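Local coordinates for protein 2-polyprenyl-6-methoxyphenol hydroxylase-like FAD-dependent oxidoreductase (Streptomyces sp. NRRL 11266, PDB 6UI5) that binds flavin-adenine dinucleotide and belongs to the FAD-dependent oxidoreductases related to the aromatic-ring hydroxylases, at residues A[78-83]-A[364-369]. Numbering follows the deposited sequence.
Sequences LRLAFE and EFLKFD
Arg79 meets Leu366 through its backbone oxygen, while its flat guanidinium reaches along its own segment and takes the Glu83 carboxylate at its edge, nearly in plane. There NH2 of Arg79 donates to the syn lone pair of OE2 of Glu83 at 2.9 Å, with an N-H...O angle of 157°. NE forms a salt bridge with OE1 of Glu72, which probably limits the rotation of the group. On the other segment, one face of the Phe368 ring carries O of Glu364, standing 3.9 Å over it, nearer the edge than the middle.

The contact itself illustrates how a single leucine can join a turn to an edge strand by apolar packing. With CG set beside its backbone N (chi1 -68°), Leu366 aims both methyls at the strand. CD2 of Leu366 presses on CD2 of Leu80 at 3.6 Å. CD1 of Leu366 rests against O of Arg79, between the Leu78 and Leu80 side chains, and lies 4.0 Å from CD1 of Leu78.

Leu366 rides on a type I turn from Phe365 to Phe368, linking helices 352-365 and 369-379, with Phe368 as N-cap. OD1 of Asn372 accepts from Ala81 N, while its ND2 donates to O of Leu366 and O of Phe368, tying both segments together. Phe365 meets Phe365 of the second subunit. Strand 78-80, outermost within this chain, thus packs its three-stranded antiparallel sheet (with 69-75 and 92-93) on the interhelical turn.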
loop_
_atom_site.group_PDB
_atom_site.type_symbol
_atom_site.label_atom_id
_atom_site.label_comp_id
_atom_site.label_asym_id
_atom_site.label_seq_id
_atom_site.Cartn_x
_atom_site.Cartn_y
_atom_site.Cartn_z
ATOM N N LEU A 78 -7.054 6.123 -9.694
ATOM C CA LEU A 78 -7.143 7.084 -8.604
ATOM C C LEU A 78 -6.279 8.304 -8.906
ATOM O O LEU A 78 -5.361 8.257 -9.726
ATOM C CB LEU A 78 -6.686 6.460 -7.287
ATOM C CG LEU A 78 -7.412 5.186 -6.879
ATOM C CD1 LEU A 78 -7.010 4.759 -5.460
ATOM C CD2 LEU A 78 -8.921 5.374 -7.002
ATOM N N ARG A 79 -6.574 9.398 -8.210
ATOM C CA ARG A 79 -5.832 10.640 -8.346
ATOM C C ARG A 79 -4.637 10.651 -7.416
ATOM O O ARG A 79 -4.748 10.233 -6.269
ATOM C CB ARG A 79 -6.712 11.836 -8.005
ATOM C CG ARG A 79 -5.973 13.123 -8.139
ATOM C CD ARG A 79 -6.760 14.317 -7.648
ATOM N NE ARG A 79 -5.916 15.494 -7.755
ATOM C CZ ARG A 79 -5.072 15.908 -6.817
ATOM N NH1 ARG A 79 -4.958 15.266 -5.655
ATOM N NH2 ARG A 79 -4.348 16.989 -7.047
ATOM N N LEU A 80 -3.510 11.180 -7.895
ATOM C CA LEU A 80 -2.339 11.421 -7.056
ATOM C C LEU A 80 -2.119 12.921 -6.883
ATOM O O LEU A 80 -2.066 13.664 -7.871
ATOM C CB LEU A 80 -1.083 10.785 -7.646
ATOM C CG LEU A 80 -1.059 9.271 -7.739
ATOM C CD1 LEU A 80 0.166 8.842 -8.523
ATOM C CD2 LEU A 80 -1.010 8.710 -6.353
ATOM N N ALA A 81 -1.985 13.358 -5.622
ATOM C CA ALA A 81 -1.731 14.764 -5.281
ATOM C C ALA A 81 -0.353 15.184 -5.799
ATOM O O ALA A 81 0.636 15.267 -5.067
ATOM C CB ALA A 81 -1.841 14.979 -3.771
ATOM N N PHE A 82 -0.286 15.452 -7.102
ATOM C CA PHE A 82 0.995 15.804 -7.698
ATOM C C PHE A 82 1.462 17.191 -7.270
ATOM O O PHE A 82 2.666 17.462 -7.312
ATOM C CB PHE A 82 0.901 15.703 -9.226
ATOM C CG PHE A 82 2.208 15.977 -9.950
ATOM C CD1 PHE A 82 3.238 15.040 -9.946
ATOM C CD2 PHE A 82 2.402 17.166 -10.641
ATOM C CE1 PHE A 82 4.442 15.297 -10.625
ATOM C CE2 PHE A 82 3.600 17.421 -11.325
ATOM C CZ PHE A 82 4.613 16.490 -11.315
ATOM N N GLU A 83 0.540 18.063 -6.851
ATOM C CA GLU A 83 0.882 19.392 -6.348
ATOM C C GLU A 83 1.769 19.351 -5.104
ATOM O O GLU A 83 2.325 20.387 -4.725
ATOM C CB GLU A 83 -0.405 20.175 -6.043
ATOM C CG GLU A 83 -1.292 19.557 -4.950
ATOM C CD GLU A 83 -2.327 18.571 -5.491
ATOM O OE1 GLU A 83 -2.337 18.305 -6.719
ATOM O OE2 GLU A 83 -3.133 18.056 -4.683
ATOM N N GLU A 364 -6.864 4.537 1.745
ATOM C CA GLU A 364 -6.340 5.026 3.021
ATOM C C GLU A 364 -4.945 5.622 2.867
ATOM O O GLU A 364 -4.663 6.691 3.417
ATOM C CB GLU A 364 -6.319 3.899 4.063
ATOM C CG GLU A 364 -7.686 3.475 4.608
ATOM C CD GLU A 364 -8.594 4.645 4.973
ATOM O OE1 GLU A 364 -8.125 5.588 5.653
ATOM O OE2 GLU A 364 -9.781 4.624 4.555
ATOM N N PHE A 365 -4.057 4.948 2.119
ATOM C CA PHE A 365 -2.665 5.387 2.031
ATOM C C PHE A 365 -2.544 6.728 1.314
ATOM O O PHE A 365 -1.718 7.570 1.694
ATOM C CB PHE A 365 -1.819 4.335 1.321
ATOM C CG PHE A 365 -1.577 3.081 2.121
ATOM C CD1 PHE A 365 -2.021 2.967 3.426
ATOM C CD2 PHE A 365 -0.845 2.027 1.572
ATOM C CE1 PHE A 365 -1.774 1.819 4.157
ATOM C CE2 PHE A 365 -0.606 0.870 2.294
ATOM C CZ PHE A 365 -1.071 0.765 3.591
ATOM N N LEU A 366 -3.350 6.949 0.276
ATOM C CA LEU A 366 -3.310 8.221 -0.432
ATOM C C LEU A 366 -3.902 9.369 0.375
ATOM O O LEU A 366 -3.979 10.493 -0.134
ATOM C CB LEU A 366 -4.017 8.102 -1.794
ATOM C CG LEU A 366 -3.282 7.214 -2.802
ATOM C CD1 LEU A 366 -3.997 7.102 -4.147
ATOM C CD2 LEU A 366 -1.880 7.745 -3.011
ATOM N N LYS A 367 -4.321 9.139 1.610
ATOM C CA LYS A 367 -4.570 10.285 2.472
ATOM C C LYS A 367 -3.285 10.868 3.027
ATOM O O LYS A 367 -3.327 11.955 3.600
ATOM C CB LYS A 367 -5.509 9.907 3.623
ATOM C CG LYS A 367 -6.960 9.714 3.183
ATOM C CD LYS A 367 -7.771 8.911 4.189
ATOM C CE LYS A 367 -9.199 8.705 3.696
ATOM N NZ LYS A 367 -10.108 8.173 4.747
ATOM N N PHE A 368 -2.154 10.185 2.852
ATOM C CA PHE A 368 -0.863 10.588 3.399
ATOM C C PHE A 368 -0.010 11.306 2.360
ATOM O O PHE A 368 0.057 10.896 1.198
ATOM C CB PHE A 368 -0.084 9.375 3.912
ATOM C CG PHE A 368 -0.852 8.511 4.863
ATOM C CD1 PHE A 368 -1.672 9.077 5.842
ATOM C CD2 PHE A 368 -0.752 7.123 4.781
ATOM C CE1 PHE A 368 -2.386 8.269 6.730
ATOM C CE2 PHE A 368 -1.458 6.302 5.657
ATOM C CZ PHE A 368 -2.282 6.875 6.634
ATOM N N ASP A 369 0.689 12.352 2.804
ATOM C CA ASP A 369 1.498 13.147 1.888
ATOM C C ASP A 369 2.710 12.366 1.379
ATOM O O ASP A 369 3.032 12.421 0.185
ATOM C CB ASP A 369 1.937 14.440 2.579
ATOM C CG ASP A 369 0.765 15.342 2.944
ATOM O OD1 ASP A 369 -0.406 14.911 2.787
ATOM O OD2 ASP A 369 1.025 16.482 3.394
#